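PDB 4QTO: betaine aldehyde dehydrogenase from Staphylococcus aureus subsp. aureus COL, which catalyses the NAD-dependent oxidation of betaine aldehyde to glycine betaine. Local coordinates for residues E91-E94 with T95-K98; F140-F143 with A144-D148; F294-A297 with V298-L302; D327-E330 with Q331-D335. One frame throughout, in Å; residues are numbered along the deposited sequence.

Interaction 1 of 4, residues E91-E94 with T95-K98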
# COMPACT_ATOMS: atom_id res chain seq x y z
N GLU A 91 -8.53 -15.27 -16.72
CA GLU A 91 -7.54 -14.79 -17.67
C GLU A 91 -6.47 -14.06 -16.84
O GLU A 91 -6.75 -13.61 -15.71
CB GLU A 91 -8.16 -13.80 -18.66
CG GLU A 91 -7.28 -13.22 -19.72
CD GLU A 91 -6.53 -14.28 -20.51
OE1 GLU A 91 -7.08 -14.70 -21.57
OE2 GLU A 91 -5.44 -14.73 -20.05
N THR A 92 -5.24 -14.00 -17.34
CA THR A 92 -4.20 -13.30 -16.57
C THR A 92 -4.52 -11.82 -16.48
O THR A 92 -5.12 -11.22 -17.38
CB THR A 92 -2.77 -13.45 -17.15
OG1 THR A 92 -2.64 -12.71 -18.36
CG2 THR A 92 -2.38 -14.92 -17.34
N ALA A 93 -4.12 -11.18 -15.38
CA ALA A 93 -4.42 -9.74 -15.21
C ALA A 93 -3.70 -8.92 -16.27
O ALA A 93 -4.24 -7.94 -16.77
CB ALA A 93 -4.06 -9.27 -13.81
N GLU A 94 -2.50 -9.34 -16.63
CA GLU A 94 -1.71 -8.64 -17.66
C GLU A 94 -2.46 -8.66 -19.00
O GLU A 94 -2.57 -7.64 -19.68
CB GLU A 94 -0.36 -9.31 -17.82
CG GLU A 94 0.53 -8.63 -18.86
CD GLU A 94 1.80 -9.44 -19.09
OE1 GLU A 94 1.72 -10.56 -19.65
OE2 GLU A 94 2.90 -8.97 -18.68
N THR A 95 -3.05 -9.80 -19.34
CA THR A 95 -3.84 -9.91 -20.58
C THR A 95 -5.12 -9.09 -20.51
O THR A 95 -5.46 -8.44 -21.49
CB THR A 95 -4.07 -11.38 -20.95
OG1 THR A 95 -2.82 -11.95 -21.35
CG2 THR A 95 -5.05 -11.51 -22.14
N ARG A 96 -5.81 -9.11 -19.37
CA ARG A 96 -6.98 -8.27 -19.21
C ARG A 96 -6.61 -6.80 -19.42
O ARG A 96 -7.31 -6.06 -20.10
CB ARG A 96 -7.65 -8.49 -17.86
CG ARG A 96 -8.26 -9.89 -17.68
CD ARG A 96 -9.28 -9.92 -16.56
NE ARG A 96 -8.70 -9.55 -15.28
CZ ARG A 96 -8.24 -10.39 -14.37
NH1 ARG A 96 -8.46 -11.70 -14.48
NH2 ARG A 96 -7.69 -9.90 -13.27
N GLY A 97 -5.48 -6.39 -18.86
CA GLY A 97 -5.03 -5.02 -19.04
C GLY A 97 -4.77 -4.69 -20.51
O GLY A 97 -5.11 -3.59 -20.97
N LYS A 98 -4.17 -5.61 -21.25
CA LYS A 98 -3.93 -5.36 -22.69
C LYS A 98 -5.25 -5.14 -23.44
O LYS A 98 -5.32 -4.30 -24.35
CB LYS A 98 -3.17 -6.50 -23.33
CG LYS A 98 -1.72 -6.64 -22.88
CD LYS A 98 -1.08 -7.87 -23.54
CE LYS A 98 0.27 -8.31 -22.94
NZ LYS A 98 1.21 -7.20 -22.99
O HOH W 1 -3.12 -14.63 -21.61

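Interaction 2 of 4, residues F140-F143 with A144-D148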
# COMPACT_ATOMS: atom_id res chain seq x y z
N PHE A 140 -9.79 4.53 -19.52
CA PHE A 140 -9.47 3.18 -19.94
C PHE A 140 -7.97 2.89 -19.81
O PHE A 140 -7.59 1.81 -19.37
CB PHE A 140 -9.97 2.83 -21.36
CG PHE A 140 -11.48 2.59 -21.46
CD1 PHE A 140 -12.00 1.39 -21.03
CD2 PHE A 140 -12.32 3.51 -22.02
CE1 PHE A 140 -13.37 1.12 -21.12
CE2 PHE A 140 -13.69 3.25 -22.11
CZ PHE A 140 -14.21 2.05 -21.66
N MET A 141 -7.13 3.84 -20.20
CA MET A 141 -5.68 3.61 -20.14
C MET A 141 -5.21 3.44 -18.71
O MET A 141 -4.35 2.59 -18.44
CB MET A 141 -4.89 4.71 -20.83
CG MET A 141 -3.44 4.33 -21.08
SD MET A 141 -3.25 2.96 -22.25
CE MET A 141 -3.88 3.83 -23.71
N TYR A 142 -5.78 4.22 -17.79
CA TYR A 142 -5.42 4.14 -16.38
C TYR A 142 -5.73 2.75 -15.80
O TYR A 142 -4.85 2.11 -15.21
CB TYR A 142 -6.18 5.19 -15.55
CG TYR A 142 -5.94 5.07 -14.06
CD1 TYR A 142 -4.80 5.62 -13.46
CD2 TYR A 142 -6.84 4.37 -13.24
CE1 TYR A 142 -4.57 5.49 -12.09
CE2 TYR A 142 -6.60 4.22 -11.89
CZ TYR A 142 -5.48 4.78 -11.32
OH TYR A 142 -5.28 4.66 -9.96
N PHE A 143 -6.96 2.27 -16.02
CA PHE A 143 -7.37 0.97 -15.53
C PHE A 143 -6.64 -0.19 -16.23
O PHE A 143 -6.36 -1.20 -15.59
CB PHE A 143 -8.88 0.81 -15.55
CG PHE A 143 -9.53 1.58 -14.44
CD1 PHE A 143 -9.39 1.16 -13.13
CD2 PHE A 143 -10.24 2.76 -14.68
CE1 PHE A 143 -9.94 1.89 -12.07
CE2 PHE A 143 -10.80 3.46 -13.64
CZ PHE A 143 -10.66 3.03 -12.33
N ALA A 144 -6.32 -0.02 -17.52
CA ALA A 144 -5.50 -1.00 -18.23
C ALA A 144 -4.16 -1.17 -17.50
O ALA A 144 -3.68 -2.31 -17.29
CB ALA A 144 -5.24 -0.57 -19.65
N GLY A 145 -3.54 -0.05 -17.13
CA GLY A 145 -2.29 -0.08 -16.43
C GLY A 145 -2.37 -0.57 -15.00
O GLY A 145 -1.39 -1.07 -14.47
N LEU A 146 -3.53 -0.44 -14.36
CA LEU A 146 -3.68 -0.87 -12.99
C LEU A 146 -3.98 -2.38 -12.86
O LEU A 146 -3.77 -2.97 -11.78
CB LEU A 146 -4.82 -0.08 -12.33
CG LEU A 146 -5.00 -0.18 -10.83
CD1 LEU A 146 -3.72 0.20 -10.12
CD2 LEU A 146 -6.14 0.74 -10.39
N ALA A 147 -4.47 -2.98 -13.95
CA ALA A 147 -5.04 -4.34 -13.90
C ALA A 147 -4.18 -5.38 -13.22
O ALA A 147 -4.70 -6.16 -12.40
CB ALA A 147 -5.40 -4.81 -15.29
N ASP A 148 -2.89 -5.34 -13.51
CA ASP A 148 -1.96 -6.33 -12.99
C ASP A 148 -1.03 -5.89 -11.88
O ASP A 148 -0.01 -6.54 -11.60
CB ASP A 148 -1.14 -6.95 -14.14
CG ASP A 148 -0.17 -5.99 -14.77
OD1 ASP A 148 -0.24 -4.78 -14.47
OD2 ASP A 148 0.70 -6.45 -15.53

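Interaction 3 of 4, residues F294-A297 with V298-L302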
# COMPACT_ATOMS: atom_id res chain seq x y z
N PHE A 294 -10.14 37.89 -7.82
CA PHE A 294 -11.54 38.16 -8.14
C PHE A 294 -11.96 37.78 -9.54
O PHE A 294 -13.00 37.11 -9.71
CB PHE A 294 -11.85 39.65 -7.85
CG PHE A 294 -13.28 39.99 -8.06
CD1 PHE A 294 -14.23 39.70 -7.10
CD2 PHE A 294 -13.68 40.54 -9.26
CE1 PHE A 294 -15.58 40.01 -7.31
CE2 PHE A 294 -15.01 40.87 -9.47
CZ PHE A 294 -15.95 40.59 -8.50
N GLU A 295 -11.18 38.17 -10.55
CA GLU A 295 -11.57 37.78 -11.91
C GLU A 295 -11.50 36.28 -12.13
O GLU A 295 -12.30 35.73 -12.88
CB GLU A 295 -10.83 38.58 -12.97
CG GLU A 295 -11.26 40.08 -12.99
CD GLU A 295 -12.77 40.38 -13.26
OE1 GLU A 295 -13.20 41.54 -12.99
OE2 GLU A 295 -13.57 39.52 -13.73
N LEU A 296 -10.59 35.59 -11.44
CA LEU A 296 -10.56 34.13 -11.51
C LEU A 296 -11.85 33.55 -10.91
O LEU A 296 -12.44 32.61 -11.47
CB LEU A 296 -9.35 33.60 -10.73
CG LEU A 296 -9.27 32.07 -10.65
CD1 LEU A 296 -8.91 31.44 -11.98
CD2 LEU A 296 -8.24 31.66 -9.60
N ALA A 297 -12.28 34.10 -9.77
CA ALA A 297 -13.45 33.60 -9.06
C ALA A 297 -14.71 33.81 -9.88
O ALA A 297 -15.61 32.94 -9.88
CB ALA A 297 -13.59 34.25 -7.71
N VAL A 298 -14.79 34.94 -10.60
CA VAL A 298 -15.93 35.18 -11.48
C VAL A 298 -15.92 34.20 -12.65
O VAL A 298 -16.94 33.55 -12.95
CB VAL A 298 -15.95 36.62 -12.02
CG1 VAL A 298 -17.05 36.81 -13.04
CG2 VAL A 298 -16.14 37.59 -10.86
N ASP A 299 -14.76 34.02 -13.29
CA ASP A 299 -14.62 33.07 -14.39
C ASP A 299 -15.05 31.66 -13.95
O ASP A 299 -15.82 30.98 -14.64
CB ASP A 299 -13.15 33.03 -14.85
CG ASP A 299 -12.88 32.02 -15.95
OD1 ASP A 299 -13.12 32.33 -17.13
OD2 ASP A 299 -12.31 30.95 -15.64
N GLN A 300 -14.53 31.23 -12.80
CA GLN A 300 -14.80 29.89 -12.31
C GLN A 300 -16.21 29.72 -11.77
O GLN A 300 -16.75 28.60 -11.75
CB GLN A 300 -13.73 29.42 -11.32
CG GLN A 300 -12.37 29.22 -12.00
CD GLN A 300 -12.29 27.94 -12.80
OE1 GLN A 300 -13.26 27.49 -13.44
NE2 GLN A 300 -11.14 27.31 -12.77
N ALA A 301 -16.88 30.81 -11.36
CA ALA A 301 -18.25 30.70 -10.90
C ALA A 301 -19.13 30.45 -12.14
O ALA A 301 -20.09 29.67 -12.10
CB ALA A 301 -18.70 31.95 -10.18
N LEU A 302 -18.80 31.11 -13.25
CA LEU A 302 -19.51 30.86 -14.51
C LEU A 302 -19.29 29.42 -14.95
O LEU A 302 -20.23 28.71 -15.34
CB LEU A 302 -19.02 31.81 -15.59
CG LEU A 302 -19.36 33.29 -15.40
CD1 LEU A 302 -18.39 34.16 -16.19
CD2 LEU A 302 -20.81 33.59 -15.75

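Interaction 4 of 4, residues D327-E330 with Q331-D335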
# COMPACT_ATOMS: atom_id res chain seq x y z
N ASP A 327 -21.75 42.19 -3.04
CA ASP A 327 -22.36 43.08 -4.03
C ASP A 327 -21.51 43.19 -5.32
O ASP A 327 -22.03 43.11 -6.42
CB ASP A 327 -22.64 44.43 -3.42
CG ASP A 327 -23.69 44.37 -2.34
OD1 ASP A 327 -24.52 43.43 -2.35
OD2 ASP A 327 -23.75 45.30 -1.53
N LYS A 328 -20.19 43.36 -5.16
CA LYS A 328 -19.25 43.43 -6.29
C LYS A 328 -19.34 42.13 -7.11
O LYS A 328 -19.39 42.14 -8.35
CB LYS A 328 -17.83 43.57 -5.70
CG LYS A 328 -16.69 43.63 -6.68
CD LYS A 328 -15.34 43.55 -6.00
CE LYS A 328 -14.23 43.66 -7.01
NZ LYS A 328 -12.88 43.62 -6.38
N PHE A 329 -19.34 41.01 -6.40
CA PHE A 329 -19.40 39.70 -7.04
C PHE A 329 -20.72 39.48 -7.81
O PHE A 329 -20.70 39.07 -8.99
CB PHE A 329 -19.19 38.58 -6.05
CG PHE A 329 -19.35 37.23 -6.67
CD1 PHE A 329 -18.30 36.66 -7.40
CD2 PHE A 329 -20.56 36.56 -6.60
CE1 PHE A 329 -18.46 35.45 -8.04
CE2 PHE A 329 -20.72 35.33 -7.21
CZ PHE A 329 -19.66 34.78 -7.92
N GLU A 330 -21.85 39.76 -7.16
CA GLU A 330 -23.14 39.56 -7.82
C GLU A 330 -23.22 40.40 -9.09
O GLU A 330 -23.64 39.91 -10.14
CB GLU A 330 -24.32 39.88 -6.90
CG GLU A 330 -24.51 38.87 -5.80
CD GLU A 330 -25.63 39.20 -4.82
OE1 GLU A 330 -26.31 40.23 -5.01
OE2 GLU A 330 -25.80 38.44 -3.87
N GLN A 331 -22.81 41.65 -9.01
CA GLN A 331 -22.85 42.49 -10.19
C GLN A 331 -21.99 41.95 -11.32
O GLN A 331 -22.41 41.93 -12.49
CB GLN A 331 -22.47 43.92 -9.86
CG GLN A 331 -22.75 44.78 -11.08
CD GLN A 331 -24.25 44.68 -11.45
OE1 GLN A 331 -25.09 45.05 -10.64
NE2 GLN A 331 -24.60 44.10 -12.64
N ALA A 332 -20.78 41.52 -11.00
CA ALA A 332 -19.87 41.00 -12.01
C ALA A 332 -20.38 39.70 -12.65
O ALA A 332 -20.32 39.54 -13.87
CB ALA A 332 -18.49 40.78 -11.42
N LEU A 333 -20.93 38.83 -11.83
CA LEU A 333 -21.45 37.55 -12.30
C LEU A 333 -22.66 37.78 -13.22
O LEU A 333 -22.74 37.25 -14.33
CB LEU A 333 -21.84 36.67 -11.12
CG LEU A 333 -22.45 35.32 -11.50
CD1 LEU A 333 -21.41 34.47 -12.20
CD2 LEU A 333 -22.98 34.61 -10.28
N ILE A 334 -23.60 38.59 -12.75
CA ILE A 334 -24.82 38.90 -13.52
C ILE A 334 -24.48 39.51 -14.88
O ILE A 334 -25.04 39.10 -15.90
CB ILE A 334 -25.76 39.80 -12.72
CG1 ILE A 334 -26.36 39.01 -11.55
CG2 ILE A 334 -26.88 40.34 -13.61
CD1 ILE A 334 -26.97 39.87 -10.47
N ASP A 335 -23.55 40.47 -14.89
CA ASP A 335 -23.13 41.09 -16.15
C ASP A 335 -22.57 40.06 -17.13
O ASP A 335 -22.81 40.15 -18.34
CB ASP A 335 -22.04 42.15 -15.88
CG ASP A 335 -22.58 43.40 -15.20
OD1 ASP A 335 -23.80 43.49 -14.92
OD2 ASP A 335 -21.74 44.30 -14.90

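Interaction 1 of 4, residues E91-E94 with T95-K98
T92 is the N-cap of helix 93-109, and its hydroxyl reaches forward into the first turn: T92 OG1 accepts the backbone N-H of T95 at 3.1 Å. A threonine suits the place: its short side chain puts an oxygen beside an amide with no preceding helical carbonyl. The first torsion, 71°, sets OG1 between the backbone N and the carbonyl carbon, facing the opening turn. Regular bonds follow, R96 N to T92 O, G97 N to A93 O and K98 N to E94 O.

The packed side is that of A93, R96 and G97. The R96 guanidinium lies with one face over A93 CA and T92 O, its NH2 comes to 3.7 Å from A93 CB, and its NE donates to A196 O. The small methyl of A93 leaves room for this flat group, while G97, with no side chain, lets helix 126-146 come close. E94 and K98 run side by side, E94 CG 4.1 Å from K98 CE, but their charged ends turn to a neighbouring subunit, where E94 OE2 hydrogen-bonds to Q477 and K98 NZ to N138.

E91 and T95 form the more open, watered side, where a bound PEG lies about 4 Å from the E91 side chain. The bent E91 chain crosses T95 at about a right angle, placing E91 CD 3.5 Å from T95 CG2. E91 OE2 accepts T92 N-H at 2.8 Å, on the anti side, and a proton from a water 2.8 Å away; the same water lies 2.7 Å from T95 OG1.

Interaction 2 of 4, residues F140-F143 with A144-D148
Toward the C-terminal end of helix 126-146, Y142 and F143 meet L146 in the i to i+4 and i to i+3 spacings that bring side chains together on one flank of a helix. Y142 and L146 lie alongside each other and point the same way. The touching branch of the leucine is CD2, which sits 3.8 Å from Y142 CE2 and 4.0 Å from Y142 OH, approaching the ring obliquely. The first torsion of L146 (-169°) carries CG outward, and the second (55°) turns CD2 back to the tyrosine. F143 is a looser neighbour of the same methyl, with F143 CD1 4.3 Å from L146 CD2. The two aromatic residues also pack together: Y142 CD2 lies 3.8 Å above the F143 ring plane, over its centre.

The backbone changes along the segment. A144 N to F140 O (2.9 Å) and G145 N to M141 O are sound helical bonds, whereas those of L146 N, to Y142 O and F143 O, and of A147 N, to F143 O, are weak and less straight. Alanine suits position 144 because its small methyl packs on G97 O, letting helix 93-109 come close.

Around this turn, F140 packs on I103 and A104 of helix 93-109 and on I191 of helix 183-197, while F143 touches A192 of that second helix. L497 of helix 493-498 covers F143 and L146. At the far end, D148 OD2 bonds to Q477 of a neighbouring subunit, whose K149 lies against Y142 and L146.

Interaction 3 of 4, residues F294-A297 with V298-L302
V298 and F294 sit one helical turn apart, and the path of the valine from its CB outward tells most of the contact. V298 CB rests 3.8 Å from F294 O, the carbonyl that also accepts the valine's own backbone N-H, and it runs beside E295, whose OE2 is 4.1 Å from that CB. There the side chain forks. CG1, anti to the backbone N (chi1 174°), heads on along the helix to lie 4.3 Å from L302 CD1. CG2 turns back instead: it touches F294 O at 3.4 Å and then stands over one face of the F294 ring, 4.0 Å from its centroid and 24° off the normal. This is a CH-pi contact, offset toward the rim on the side of CE2 and CZ. A beta-branched residue serves both directions at once, and a flat ring offers the methyl a broad surface.

On another flank, L296 and Q300 lie side by side, with L296 CD1 4.1 Å from Q300 CG, and the amide oxygen of Q300 accepts from N303. D299 meets a neighbouring subunit: its OD2 accepts the backbone N-H of V515 and its OD1 that of N516. One carboxylate thus grips two successive peptide groups, which probably compensates the cost of burying its charge in the interface.

A297 and A301 turn small methyls to strand 285-288, allowing the helix to lie close on the sheet. Helix 294-306 leads from that strand to the adjacent parallel strand 318-322, a beta-alpha-beta crossover of the Rossmann-like catalytic domain of aldehyde dehydrogenases.

Interaction 4 of 4, residues D327-E330 with Q331-D335
Both F329 and L333 carry their CG opposite the backbone N (chi1 176° and 178°), and these matching torsions lay the ring and the leucine branches alongside each other beyond CB, pointing the same way. L333 CD2 reaches the ring obliquely, 3.9 Å from F329 CE2 and 4.1 Å from F329 CZ, while L333 CB lies 4.2 Å above the ring plane toward its rim. Beneath them, L333 N donates to F329 O at 2.9 Å, nearly in line with the carbonyl. The same pattern ties Q331 to D327, A332 to K328 and I334 to E330.

D327 and Q331, polar and exposed, suit the solvent side. K328, though exposed, lies against the F294 ring in a cation-pi contact. E330 sits partly covered, its OE2 in a salt bridge with K326 one turn earlier. The alanine at 332 keeps the helix slim where another helix approaches; its CB is 3.5 Å from K328 O and packs on F294 and V298.

The aromatic-leucine pair faces the interior. F329 lies against I319 and V321 of strand 318-322 and A301 of helix 294-306, L333 reaches I319, V400 and L302, and I334 borders strand 377-380.

From the N terminus the four contacts follow in series; each joins neighbouring turns of one continuous segment, so none closes a long loop and none nests or crosses. Interactions 1 and 2 meet, their centres about 10 Å apart: A93 lies against A147 and D148, which ties the start of helix 93-109 to the end of helix 126-146. Both also touch the same neighbouring subunit. Interactions 3 and 4 form a second pair, with centres also about 10 Å apart, in which K328 and F294 help to join helix 323-337 to helix 294-306. About 54 Å separates the centres of interactions 1 and 4, on opposite sides of the chain's centre.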